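Long-range contacts in UPF0053 protein HI_0107 (Haemophilus influenzae, PDB 3LAE), which is of unknown function but, seen here as the C-terminal transporter-associated domain of a longer CBS-domain membrane protein, belongs to a family tentatively assigned FAD binding: residues Ile12-Ala17 against Ile73-Val78; Phe26-Asp31 against Asp59-Thr64; Pro50-Ile55 against Leu66-Asn71. One frame throughout, in Å; residues are numbered along the deposited sequence.

In the fold
All three contacts meet on one antiparallel sheet, but at different depths. Contact 1 pairs strands 11-14 and 72-80 near the centre of the chain, half of its touching residues being buried, and is carried mostly by backbone hydrogen bonds. Contacts 2 and 3 share strand 61-69, the neighbour of 72-80, at sites about 18 Å apart between centres and on opposite sides of the chain's centre. Contact 2 sets a loop after helix 19-26 against the start of that strand: apolar and aromatic inside, with a carboxylate at its margin. Contact 3 lies on the surface at the strand's far end, where a glutamate and a water do most of the bonding.

Contact 1. Residues Ile12-Ala17 against Ile73-Val78; sequences IIDGSA and IKQAKV
Lys74 O, near the end of the strand pairing, is gripped by two donors: Gly15 N at 2.9 Å and water 1 at 3.2 Å. Gly15 N sits above the carbonyl plane, 67° out of it, and the water also accepts from Ser16 N, so it links the turn to the strand a second time. Asp14 CA adds a C-H contact to the same oxygen.

Further along, Ile13 and Ala76 form a hydrogen-bonded antiparallel pair: Ile13 N meets Ala76 O at 2.8 Å and Ala76 N meets Ile13 O at 2.9 Å, both almost in line with the acceptor carbonyl. The short strands 12-14 and 73-78 run antiparallel, 151° between their axes, and the flanking pairs Ile12 with Lys77 and Asp14 with Gln75 are non-hydrogen-bonded. In the five-stranded antiparallel sheet, strand 11-14 lies between 72-80 and 3-5, where Ile12 bonds to Ile4; it ends in a type I turn from Asp14 to Ala17.

On the face with Asp14, the Ile12 conformer given, one of two, has CG1 beside its own backbone N (chi1 -52°); with the second torsion this brings CD1 to 3.7 Å from Lys77 CB. Asp14 and Gln75 run side by side, though Asp14 OD2 is bonded to Asn2 N. On the other face, Val78 CG2 meets Ile13 CG1 at 3.9 Å, again in one of two Ile13 conformers, while Phe38 of helix 38-45 covers Ala76 and Val78.

Ile73 O is buried without a hydrogen-bond partner in the model; Gly15 CA approaches it at 3.2 Å. The main chain thus supplies the directional bonds, the side chains chiefly van der Waals packing.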
ATOM      1  N   ILE A  12       0.019   7.479   4.709  1.00 10.32           N
ATOM      2  CA  ILE A  12      -0.249   6.217   5.381  0.50 12.34           C
ATOM      3  C   ILE A  12      -1.529   5.659   4.796  1.00 10.02           C
ATOM      4  O   ILE A  12      -2.578   6.303   4.869  1.00 12.51           O
ATOM      5  CB  ILE A  12      -0.419   6.388   6.894  0.50 16.28           C
ATOM      6  CG1 ILE A  12       0.772   7.153   7.463  0.50 22.83           C
ATOM      7  CG2 ILE A  12      -0.546   5.023   7.569  0.50 18.58           C
ATOM      8  CD1 ILE A  12       2.084   6.611   6.988  0.50 25.93           C
ATOM      9  N   ILE A  13      -1.421   4.473   4.200  0.50  9.99           N
ATOM     10  CA  ILE A  13      -2.528   3.835   3.499  0.50 11.72           C
ATOM     11  C   ILE A  13      -2.931   2.547   4.218  0.50 11.97           C
ATOM     12  O   ILE A  13      -2.075   1.843   4.754  0.50 13.48           O
ATOM     13  CB  ILE A  13      -2.109   3.480   2.060  0.50 15.08           C
ATOM     14  CG1 ILE A  13      -1.493   4.696   1.357  0.50 18.53           C
ATOM     15  CG2 ILE A  13      -3.286   2.943   1.267  0.50 16.42           C
ATOM     16  CD1 ILE A  13      -2.447   5.852   1.173  0.50 20.98           C
ATOM     17  N   ASP A  14      -4.226   2.247   4.248  1.00 11.95           N
ATOM     18  CA  ASP A  14      -4.696   0.971   4.760  1.00 12.78           C
ATOM     19  C   ASP A  14      -4.463  -0.115   3.723  1.00 12.51           C
ATOM     20  O   ASP A  14      -4.580   0.125   2.520  1.00 12.98           O
ATOM     21  CB  ASP A  14      -6.205   1.018   4.982  1.00 17.23           C
ATOM     22  CG  ASP A  14      -6.613   1.886   6.137  1.00 20.51           C
ATOM     23  OD1 ASP A  14      -5.788   2.161   7.034  1.00 23.15           O
ATOM     24  OD2 ASP A  14      -7.799   2.280   6.140  1.00 25.59           O
ATOM     25  N   GLY A  15      -4.190  -1.327   4.190  1.00 12.07           N
ATOM     26  CA  GLY A  15      -4.092  -2.470   3.300  1.00 12.69           C
ATOM     27  C   GLY A  15      -5.359  -2.689   2.491  1.00 10.62           C
ATOM     28  O   GLY A  15      -5.308  -3.169   1.352  1.00 12.07           O
ATOM     29  N   SER A  16      -6.504  -2.330   3.070  1.00 11.07           N
ATOM     30  CA  SER A  16      -7.794  -2.520   2.405  1.00 10.33           C
ATOM     31  C   SER A  16      -8.028  -1.568   1.234  1.00 10.74           C
ATOM     32  O   SER A  16      -9.007  -1.719   0.497  1.00 13.06           O
ATOM     33  CB  SER A  16      -8.922  -2.327   3.405  1.00 11.95           C
ATOM     34  OG  SER A  16      -8.914  -0.992   3.893  1.00 14.01           O
ATOM     35  N   ALA A  17      -7.147  -0.583   1.070  1.00 10.15           N
ATOM     36  CA  ALA A  17      -7.333   0.411   0.018  1.00 10.60           C
ATOM     37  C   ALA A  17      -7.456  -0.227  -1.361  1.00 12.02           C
ATOM     38  O   ALA A  17      -6.643  -1.062  -1.751  1.00 13.31           O
ATOM     39  CB  ALA A  17      -6.202   1.420   0.029  1.00 13.00           C
ATOM     40  N   ILE A  73      -1.464  -7.071   5.421  1.00 13.43           N
ATOM     41  CA  ILE A  73      -0.942  -5.733   5.660  0.50 12.46           C
ATOM     42  C   ILE A  73      -2.108  -4.854   6.063  1.00 11.86           C
ATOM     43  O   ILE A  73      -3.088  -4.720   5.319  1.00 13.89           O
ATOM     44  CB  ILE A  73      -0.287  -5.124   4.412  0.50 13.28           C
ATOM     45  CG1 ILE A  73       1.034  -5.827   4.091  0.50 15.67           C
ATOM     46  CG2 ILE A  73      -0.037  -3.633   4.620  0.50 13.17           C
ATOM     47  CD1 ILE A  73       0.869  -7.105   3.320  0.50 17.45           C
ATOM     48  N   LYS A  74      -2.008  -4.267   7.253  1.00 10.26           N
ATOM     49  CA  LYS A  74      -3.052  -3.377   7.763  1.00 11.30           C
ATOM     50  C   LYS A  74      -2.773  -1.913   7.439  1.00 10.33           C
ATOM     51  O   LYS A  74      -3.680  -1.166   7.077  1.00 13.36           O
ATOM     52  CB  LYS A  74      -3.230  -3.560   9.273  1.00 13.21           C
ATOM     53  CG  LYS A  74      -3.793  -4.913   9.650  1.00 16.59           C
ATOM     54  CD  LYS A  74      -5.245  -5.015   9.238  1.00 20.85           C
ATOM     55  CE  LYS A  74      -5.847  -6.345   9.671  1.00 25.48           C
ATOM     56  NZ  LYS A  74      -7.268  -6.464   9.237  1.00 27.23           N
ATOM     57  N   GLN A  75      -1.522  -1.493   7.580  1.00  9.91           N
ATOM     58  CA  GLN A  75      -1.149  -0.106   7.288  1.00  9.08           C
ATOM     59  C   GLN A  75       0.247  -0.063   6.707  1.00  9.20           C
ATOM     60  O   GLN A  75       1.146  -0.791   7.157  1.00 10.34           O
ATOM     61  CB  GLN A  75      -1.198   0.774   8.557  1.00 13.29           C
ATOM     62  CG  GLN A  75      -2.615   0.945   9.142  1.00 18.33           C
ATOM     63  CD  GLN A  75      -2.724   2.033  10.198  1.00 23.65           C
ATOM     64  OE1 GLN A  75      -1.900   2.942  10.269  1.00 26.60           O
ATOM     65  NE2 GLN A  75      -3.763   1.945  11.021  1.00 26.75           N
ATOM     66  N   ALA A  76       0.442   0.808   5.725  1.00 10.59           N
ATOM     67  CA  ALA A  76       1.754   1.021   5.135  1.00 10.89           C
ATOM     68  C   ALA A  76       1.991   2.500   4.860  1.00 10.47           C
ATOM     69  O   ALA A  76       1.073   3.230   4.490  1.00 13.19           O
ATOM     70  CB  ALA A  76       1.897   0.216   3.834  1.00 12.99           C
ATOM     71  N   LYS A  77       3.233   2.930   5.021  1.00 10.05           N
ATOM     72  CA  LYS A  77       3.663   4.267   4.635  1.00  9.72           C
ATOM     73  C   LYS A  77       4.096   4.211   3.186  1.00 10.03           C
ATOM     74  O   LYS A  77       4.759   3.246   2.761  1.00 10.75           O
ATOM     75  CB  LYS A  77       4.847   4.678   5.514  1.00  9.82           C
ATOM     76  CG  LYS A  77       5.594   5.880   5.041  1.00 11.23           C
ATOM     77  CD  LYS A  77       6.823   6.109   5.942  1.00 12.69           C
ATOM     78  CE  LYS A  77       7.796   7.090   5.329  1.00 13.29           C
ATOM     79  NZ  LYS A  77       9.003   7.247   6.209  1.00 15.28           N
ATOM     80  N   VAL A  78       3.738   5.240   2.424  1.00  9.23           N
ATOM     81  CA  VAL A  78       4.033   5.278   0.997  1.00 10.27           C
ATOM     82  C   VAL A  78       4.646   6.605   0.579  1.00 12.12           C
ATOM     83  O   VAL A  78       4.149   7.676   0.953  1.00 13.11           O
ATOM     84  CB  VAL A  78       2.738   5.071   0.176  1.00 13.21           C
ATOM     85  CG1 VAL A  78       3.007   5.204  -1.318  1.00 17.28           C
ATOM     86  CG2 VAL A  78       2.152   3.714   0.486  1.00 15.70           C
TER
HETATM   87  O   HOH W   1      -6.434  -2.501   6.057  1.00 19.72           O

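Contact 2. Residues Phe26-Asp31 against Asp59-Thr64; sequences FNWELD and DGLLIT
The direct hydrogen bond between the segments runs from Asp31 N to Asp59 OD1, 3.0 Å long and nearly straight at 165°. The amide meets that oxygen from above the carboxylate plane. Asp59 CG stands beside its own backbone N (chi1 -65°), which swings the carboxylate across to the Asp31 backbone; Asp31 CB packs against the same oxygen, while Asp31 OD1 turns instead to Glu33 N. Water 2 makes a second polar link, accepting from Glu29 N at 2.8 Å and donating to Asp59 O at 2.8 Å.

These bonds join the exit of a helix to the turn of a beta hairpin. Asn27, with positive phi, is where the chain leaves helix 19-26, and Asp59 and Gly60, both with positive phi, turn the hairpin between strands 55-58 and 61-69. The contact therefore lays the loop leading to helix 38-45 against one end of the sheet.

Aromatic packing centres on Trp28. Leu61 CD2 lies 3.9 Å from the centroid of the five-membered ring and only 6° off its normal, a CH-pi contact over the face. Leu61 CD1 lies over the same face nearer the CE3 side of the six-membered ring, 3.8 Å from Trp28 CE3. Phe26 CB lies against the opposite face, toward the rim.

Purely aliphatic contact is made by Leu30, whose CD2 reaches Leu61 CD1 at 3.5 Å, the two side chains crossing at about a right angle. The same Leu30 CD2 touches Asp59 CB at 3.8 Å, and Leu41 of helix 38-45 packs on both Leu30 and Asp59.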
ATOM      1  N   PHE A  26      -4.561   9.558  -6.644  1.00 22.40           N
ATOM      2  CA  PHE A  26      -3.189  10.043  -6.489  1.00 23.42           C
ATOM      3  C   PHE A  26      -2.336  10.025  -7.756  1.00 27.50           C
ATOM      4  O   PHE A  26      -1.161  10.388  -7.710  1.00 29.29           O
ATOM      5  CB  PHE A  26      -2.475   9.227  -5.405  1.00 23.25           C
ATOM      6  CG  PHE A  26      -3.191   9.211  -4.091  1.00 21.91           C
ATOM      7  CD1 PHE A  26      -3.693  10.383  -3.545  1.00 26.17           C
ATOM      8  CD2 PHE A  26      -3.354   8.036  -3.391  1.00 20.38           C
ATOM      9  CE1 PHE A  26      -4.358  10.371  -2.334  1.00 26.48           C
ATOM     10  CE2 PHE A  26      -4.011   8.018  -2.179  1.00 20.61           C
ATOM     11  CZ  PHE A  26      -4.515   9.188  -1.649  1.00 24.17           C
ATOM     12  N   ASN A  27      -2.917   9.591  -8.871  1.00 27.09           N
ATOM     13  CA  ASN A  27      -2.172   9.466 -10.122  0.50 27.75           C
ATOM     14  C   ASN A  27      -1.028   8.456 -10.014  1.00 28.06           C
ATOM     15  O   ASN A  27       0.037   8.642 -10.614  1.00 31.03           O
ATOM     16  CB  ASN A  27      -1.637  10.831 -10.566  0.50 27.56           C
ATOM     17  CG  ASN A  27      -1.011  10.792 -11.942  0.50 28.55           C
ATOM     18  OD1 ASN A  27      -1.388   9.982 -12.788  0.50 30.69           O
ATOM     19  ND2 ASN A  27      -0.047  11.673 -12.175  0.50 28.22           N
ATOM     20  N   TRP A  28      -1.248   7.396  -9.240  1.00 24.46           N
ATOM     21  CA  TRP A  28      -0.260   6.335  -9.102  1.00 21.06           C
ATOM     22  C   TRP A  28      -0.457   5.339 -10.227  1.00 22.48           C
ATOM     23  O   TRP A  28      -1.437   5.410 -10.977  1.00 24.55           O
ATOM     24  CB  TRP A  28      -0.373   5.637  -7.746  1.00 20.42           C
ATOM     25  CG  TRP A  28       0.025   6.491  -6.562  1.00 18.81           C
ATOM     26  CD1 TRP A  28       0.683   7.691  -6.589  1.00 21.74           C
ATOM     27  CD2 TRP A  28      -0.206   6.192  -5.181  1.00 20.34           C
ATOM     28  NE1 TRP A  28       0.871   8.154  -5.306  1.00 22.47           N
ATOM     29  CE2 TRP A  28       0.337   7.249  -4.423  1.00 21.65           C
ATOM     30  CE3 TRP A  28      -0.807   5.123  -4.510  1.00 21.29           C
ATOM     31  CZ2 TRP A  28       0.280   7.277  -3.031  1.00 23.90           C
ATOM     32  CZ3 TRP A  28      -0.865   5.153  -3.128  1.00 23.98           C
ATOM     33  CH2 TRP A  28      -0.328   6.222  -2.404  1.00 24.41           C
ATOM     34  N   GLU A  29       0.463   4.391 -10.350  1.00 20.69           N
ATOM     35  CA  GLU A  29       0.354   3.442 -11.442  1.00 22.83           C
ATOM     36  C   GLU A  29       0.509   2.026 -10.938  1.00 21.59           C
ATOM     37  O   GLU A  29       1.282   1.230 -11.464  1.00 25.78           O
ATOM     38  CB  GLU A  29       1.350   3.790 -12.542  1.00 25.11           C
ATOM     39  CG  GLU A  29       1.070   5.172 -13.115  1.00 28.20           C
ATOM     40  CD  GLU A  29       1.975   5.535 -14.263  1.00 30.15           C
ATOM     41  OE1 GLU A  29       3.153   5.844 -14.006  1.00 31.45           O
ATOM     42  OE2 GLU A  29       1.503   5.516 -15.420  1.00 33.94           O
ATOM     43  N   LEU A  30      -0.260   1.725  -9.902  1.00 19.33           N
ATOM     44  CA  LEU A  30      -0.276   0.393  -9.336  1.00 17.78           C
ATOM     45  C   LEU A  30      -0.917  -0.563 -10.328  1.00 16.40           C
ATOM     46  O   LEU A  30      -1.882  -0.210 -11.008  1.00 17.89           O
ATOM     47  CB  LEU A  30      -1.049   0.397  -8.019  1.00 18.23           C
ATOM     48  CG  LEU A  30      -0.488   1.441  -7.050  1.00 21.21           C
ATOM     49  CD1 LEU A  30      -1.226   1.436  -5.738  1.00 20.95           C
ATOM     50  CD2 LEU A  30       1.001   1.170  -6.851  1.00 26.06           C
ATOM     51  N   ASP A  31      -0.353  -1.760 -10.419  1.00 15.18           N
ATOM     52  CA  ASP A  31      -0.865  -2.805 -11.307  1.00 13.83           C
ATOM     53  C   ASP A  31      -2.189  -3.334 -10.769  1.00 14.63           C
ATOM     54  O   ASP A  31      -2.246  -3.858  -9.662  1.00 15.83           O
ATOM     55  CB  ASP A  31       0.160  -3.934 -11.369  1.00 16.54           C
ATOM     56  CG  ASP A  31      -0.166  -4.989 -12.415  1.00 20.51           C
ATOM     57  OD1 ASP A  31      -1.297  -5.025 -12.946  1.00 21.72           O
ATOM     58  OD2 ASP A  31       0.739  -5.793 -12.704  1.00 28.46           O
ATOM     59  N   ASP A  59       5.960  -0.808  -8.149  1.00 15.18           N
ATOM     60  CA  ASP A  59       5.165   0.002  -9.070  1.00 16.00           C
ATOM     61  C   ASP A  59       5.299   1.503  -8.838  1.00 16.60           C
ATOM     62  O   ASP A  59       4.300   2.222  -8.814  1.00 16.98           O
ATOM     63  CB  ASP A  59       3.686  -0.382  -8.984  1.00 19.12           C
ATOM     64  CG  ASP A  59       3.425  -1.795  -9.451  1.00 21.86           C
ATOM     65  OD1 ASP A  59       2.316  -2.296  -9.194  1.00 23.32           O
ATOM     66  OD2 ASP A  59       4.326  -2.412 -10.063  1.00 24.03           O
ATOM     67  N   GLY A  60       6.528   1.973  -8.657  1.00 14.30           N
ATOM     68  CA  GLY A  60       6.783   3.402  -8.533  1.00 14.05           C
ATOM     69  C   GLY A  60       6.612   3.952  -7.131  1.00 12.28           C
ATOM     70  O   GLY A  60       6.707   5.176  -6.927  1.00 15.68           O
ATOM     71  N   LEU A  61       6.366   3.066  -6.166  1.00 12.78           N
ATOM     72  CA  LEU A  61       6.209   3.478  -4.776  1.00 13.09           C
ATOM     73  C   LEU A  61       7.266   2.863  -3.865  1.00 12.74           C
ATOM     74  O   LEU A  61       7.635   1.699  -4.029  1.00 15.15           O
ATOM     75  CB  LEU A  61       4.837   3.077  -4.255  1.00 12.77           C
ATOM     76  CG  LEU A  61       3.599   3.598  -4.997  1.00 15.27           C
ATOM     77  CD1 LEU A  61       2.360   3.115  -4.271  1.00 18.60           C
ATOM     78  CD2 LEU A  61       3.628   5.123  -5.100  1.00 18.86           C
ATOM     79  N   LEU A  62       7.726   3.654  -2.901  1.00 10.89           N
ATOM     80  CA  LEU A  62       8.599   3.172  -1.841  1.00 10.64           C
ATOM     81  C   LEU A  62       7.739   2.994  -0.600  1.00 10.54           C
ATOM     82  O   LEU A  62       7.180   3.960  -0.055  1.00 10.28           O
ATOM     83  CB  LEU A  62       9.703   4.194  -1.586  1.00 12.34           C
ATOM     84  CG  LEU A  62      10.687   3.893  -0.454  1.00 15.06           C
ATOM     85  CD1 LEU A  62      11.477   2.631  -0.769  1.00 17.11           C
ATOM     86  CD2 LEU A  62      11.614   5.077  -0.280  1.00 15.33           C
ATOM     87  N   ILE A  63       7.624   1.750  -0.161  1.00 10.50           N
ATOM     88  CA  ILE A  63       6.624   1.368   0.815  1.00 11.54           C
ATOM     89  C   ILE A  63       7.287   0.851   2.079  1.00 11.31           C
ATOM     90  O   ILE A  63       8.229   0.062   2.011  1.00 13.81           O
ATOM     91  CB  ILE A  63       5.750   0.237   0.231  1.00 12.88           C
ATOM     92  CG1 ILE A  63       5.031   0.712  -1.035  1.00 14.58           C
ATOM     93  CG2 ILE A  63       4.759  -0.265   1.263  1.00 15.81           C
ATOM     94  CD1 ILE A  63       4.458  -0.442  -1.874  1.00 19.29           C
ATOM     95  N   THR A  64       6.796   1.296   3.230  1.00 10.09           N
ATOM     96  CA  THR A  64       7.252   0.789   4.516  1.00 10.12           C
ATOM     97  C   THR A  64       6.063   0.148   5.208  1.00  8.66           C
ATOM     98  O   THR A  64       5.038   0.800   5.435  1.00 10.18           O
ATOM     99  CB  THR A  64       7.816   1.922   5.410  1.00 11.80           C
ATOM    100  OG1 THR A  64       8.887   2.582   4.717  1.00 12.20           O
ATOM    101  CG2 THR A  64       8.359   1.360   6.733  1.00 12.98           C
TER
HETATM  102  O   HOH W   2       2.933   4.672  -9.049  1.00 25.86           O

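Contact 3. Residues Pro50-Ile55 against Leu66-Asn71; sequences PDEGTI and LEVGDN. With EDO (1,2-ethanediol), chain E.
Glu52 brings its carboxylate to the edge of the strand and takes the amide of Val68: Val68 N to Glu52 OE2 is 2.9 Å, with 169° at the hydrogen. The oxygen uses its anti lone pair, the one turned away from OE1, and Glu67 CA also lies 3.4 Å from Glu52 OE2. The other oxygen works through solvent: water 3 donates to Glu52 OE1 at 2.9 Å and to Leu66 O at 3.0 Å. Both carboxylate oxygens are thus tied to the backbone of strand 61-69, which restrains the rotation of the group. Beside them, in the Val68 conformer given, one of two, CG2 lies 3.4 Å from Pro50 O and packs on the CG of Glu52.

The Glu52 side chain starts with CG beside the backbone N (chi1 -65°) and then runs out extended, which gives it the length to reach the strand. A type II turn from Asp51 to Thr54 sets its starting point. Gly53 takes the positive phi of that turn (94°), and Asp51 O accepts Thr54 N at a long 3.3 Å and, in the Thr54 conformer given, one of two, Thr54 OG1. Backbone hydrogen bonds between Gly53, Thr54 and Ile65 hold the turn beside the sheet. The loop between helix 38-45 and edge strand 55-58 is thereby tied to the far part of strand 61-69, beyond the hairpin these strands form.

On the strand side, Leu66 and Glu67 both face Gln75 in a classic beta bulge.

With an amide and a water donating to it, the Glu52 carboxylate is probably ionised, although Glu67 OE2, 5.9 Å from Glu52 OE2, may raise its pKa somewhat.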
ATOM      1  N   PRO A  50       5.240 -10.202   5.076  1.00 44.19           N
ATOM      2  CA  PRO A  50       6.360  -9.343   5.469  1.00 39.88           C
ATOM      3  C   PRO A  50       6.248  -8.824   6.889  1.00 35.34           C
ATOM      4  O   PRO A  50       5.152  -8.568   7.377  1.00 37.36           O
ATOM      5  CB  PRO A  50       6.261  -8.182   4.488  1.00 39.37           C
ATOM      6  CG  PRO A  50       4.811  -8.136   4.127  1.00 42.76           C
ATOM      7  CD  PRO A  50       4.318  -9.536   4.142  1.00 43.85           C
ATOM      8  N   ASP A  51       7.391  -8.669   7.545  1.00 32.83           N
ATOM      9  CA  ASP A  51       7.412  -8.110   8.878  1.00 25.23           C
ATOM     10  C   ASP A  51       7.126  -6.624   8.815  1.00 17.87           C
ATOM     11  O   ASP A  51       7.399  -5.957   7.818  1.00 17.41           O
ATOM     12  CB  ASP A  51       8.782  -8.305   9.531  1.00 30.21           C
ATOM     13  CG  ASP A  51       9.124  -9.755   9.754  1.00 37.41           C
ATOM     14  OD1 ASP A  51       8.221 -10.612   9.644  1.00 38.49           O
ATOM     15  OD2 ASP A  51      10.305 -10.033  10.046  1.00 41.38           O
ATOM     16  N   GLU A  52       6.572  -6.106   9.896  1.00 15.67           N
ATOM     17  CA  GLU A  52       6.567  -4.676  10.087  1.00 12.68           C
ATOM     18  C   GLU A  52       7.998  -4.161  10.001  1.00 12.32           C
ATOM     19  O   GLU A  52       8.938  -4.830  10.444  1.00 17.51           O
ATOM     20  CB  GLU A  52       5.948  -4.346  11.438  1.00 12.53           C
ATOM     21  CG  GLU A  52       4.486  -4.749  11.477  1.00 11.32           C
ATOM     22  CD  GLU A  52       3.856  -4.613  12.848  1.00 13.00           C
ATOM     23  OE1 GLU A  52       4.553  -4.232  13.822  1.00 13.49           O
ATOM     24  OE2 GLU A  52       2.645  -4.876  12.953  1.00 12.70           O
ATOM     25  N   GLY A  53       8.152  -2.973   9.431  1.00 12.81           N
ATOM     26  CA  GLY A  53       9.458  -2.368   9.265  1.00 13.49           C
ATOM     27  C   GLY A  53      10.100  -2.651   7.921  1.00 15.44           C
ATOM     28  O   GLY A  53      11.102  -2.026   7.566  1.00 18.36           O
ATOM     29  N   THR A  54       9.557  -3.607   7.177  1.00 15.10           N
ATOM     30  CA  THR A  54      10.052  -3.922   5.835  0.50 15.25           C
ATOM     31  C   THR A  54       9.865  -2.741   4.891  1.00 15.53           C
ATOM     32  O   THR A  54       8.787  -2.155   4.856  1.00 15.19           O
ATOM     33  CB  THR A  54       9.292  -5.120   5.216  0.50 15.68           C
ATOM     34  OG1 THR A  54       9.451  -6.277   6.044  0.50 16.38           O
ATOM     35  CG2 THR A  54       9.803  -5.419   3.797  0.50 15.31           C
ATOM     36  N   ILE A  55      10.897  -2.415   4.117  1.00 17.22           N
ATOM     37  CA  ILE A  55      10.836  -1.371   3.110  1.00 18.19           C
ATOM     38  C   ILE A  55      11.023  -2.045   1.769  1.00 19.83           C
ATOM     39  O   ILE A  55      11.966  -2.821   1.573  1.00 21.45           O
ATOM     40  CB  ILE A  55      11.940  -0.317   3.318  1.00 18.81           C
ATOM     41  CG1 ILE A  55      11.717   0.432   4.630  1.00 20.03           C
ATOM     42  CG2 ILE A  55      11.987   0.667   2.148  1.00 21.93           C
ATOM     43  CD1 ILE A  55      12.908   1.277   5.047  1.00 23.49           C
ATOM     44  N   LEU A  66       3.925  -0.782   8.114  1.00  9.89           N
ATOM     45  CA  LEU A  66       3.789  -0.267   9.477  1.00  9.32           C
ATOM     46  C   LEU A  66       3.063  -1.215  10.437  1.00  9.98           C
ATOM     47  O   LEU A  66       3.404  -1.292  11.622  1.00 11.58           O
ATOM     48  CB  LEU A  66       3.060   1.080   9.480  1.00 10.66           C
ATOM     49  CG  LEU A  66       3.662   2.227   8.694  1.00 11.65           C
ATOM     50  CD1 LEU A  66       2.797   3.468   8.863  1.00 14.58           C
ATOM     51  CD2 LEU A  66       5.107   2.495   9.155  1.00 12.14           C
ATOM     52  N   GLU A  67       2.049  -1.914   9.931  1.00 10.09           N
ATOM     53  CA  GLU A  67       1.214  -2.753  10.775  1.00 10.54           C
ATOM     54  C   GLU A  67       0.784  -3.975   9.991  1.00 11.15           C
ATOM     55  O   GLU A  67       0.262  -3.843   8.878  1.00 11.33           O
ATOM     56  CB  GLU A  67      -0.045  -2.009  11.254  1.00 10.86           C
ATOM     57  CG  GLU A  67      -0.814  -2.812  12.299  1.00 12.32           C
ATOM     58  CD  GLU A  67      -2.170  -2.228  12.663  1.00 14.63           C
ATOM     59  OE1 GLU A  67      -2.444  -1.074  12.282  1.00 16.31           O
ATOM     60  OE2 GLU A  67      -2.966  -2.943  13.327  1.00 15.79           O
ATOM     61  N   VAL A  68       1.022  -5.150  10.571  1.00 11.85           N
ATOM     62  CA  VAL A  68       0.561  -6.420  10.012  0.50 14.24           C
ATOM     63  C   VAL A  68      -0.310  -7.122  11.043  1.00 14.09           C
ATOM     64  O   VAL A  68      -0.000  -7.103  12.236  1.00 18.62           O
ATOM     65  CB  VAL A  68       1.751  -7.342   9.662  0.50 16.29           C
ATOM     66  CG1 VAL A  68       1.266  -8.694   9.143  0.50 14.90           C
ATOM     67  CG2 VAL A  68       2.663  -6.681   8.651  0.50 18.40           C
ATOM     68  N   GLY A  69      -1.378  -7.758  10.591  1.00 15.83           N
ATOM     69  CA  GLY A  69      -2.240  -8.500  11.486  1.00 18.78           C
ATOM     70  C   GLY A  69      -3.020  -9.489  10.661  1.00 24.44           C
ATOM     71  O   GLY A  69      -3.363  -9.204   9.517  1.00 26.66           O
ATOM     72  N   ASP A  70      -3.287 -10.657  11.227  1.00 27.57           N
ATOM     73  CA  ASP A  70      -4.024 -11.707  10.532  0.50 32.22           C
ATOM     74  C   ASP A  70      -3.407 -11.998   9.176  1.00 31.11           C
ATOM     75  O   ASP A  70      -4.102 -12.203   8.187  1.00 34.24           O
ATOM     76  CB  ASP A  70      -5.501 -11.348  10.394  0.50 36.29           C
ATOM     77  CG  ASP A  70      -6.328 -11.846  11.561  0.50 38.17           C
ATOM     78  OD1 ASP A  70      -5.737 -12.121  12.629  0.50 39.90           O
ATOM     79  OD2 ASP A  70      -7.563 -11.966  11.413  0.50 39.00           O
ATOM     80  N   ASN A  71      -2.080 -12.036   9.151  1.00 29.49           N
ATOM     81  CA  ASN A  71      -1.349 -12.272   7.911  1.00 32.56           C
ATOM     82  C   ASN A  71      -1.803 -11.373   6.764  1.00 30.52           C
ATOM     83  O   ASN A  71      -1.802 -11.788   5.602  1.00 36.44           O
ATOM     84  CB  ASN A  71      -1.453 -13.739   7.488  1.00 39.06           C
ATOM     85  CG  ASN A  71      -0.745 -14.676   8.449  1.00 44.67           C
ATOM     86  OD1 ASN A  71      -1.243 -15.759   8.747  1.00 48.67           O
ATOM     87  ND2 ASN A  71       0.423 -14.261   8.938  1.00 45.38           N
TER
HETATM   88  C1  EDO E  81      -1.550 -12.320  14.392  0.80 46.73           C
HETATM   89  O1  EDO E  81      -2.861 -12.133  13.848  0.80 45.73           O
HETATM   90  C2  EDO E  81      -0.723 -11.064  14.150  0.80 46.90           C
HETATM   91  O2  EDO E  81      -1.368  -9.948  14.774  0.80 47.71           O
HETATM   92  O   HOH W   3       5.505  -1.503  13.748  1.00 14.06           O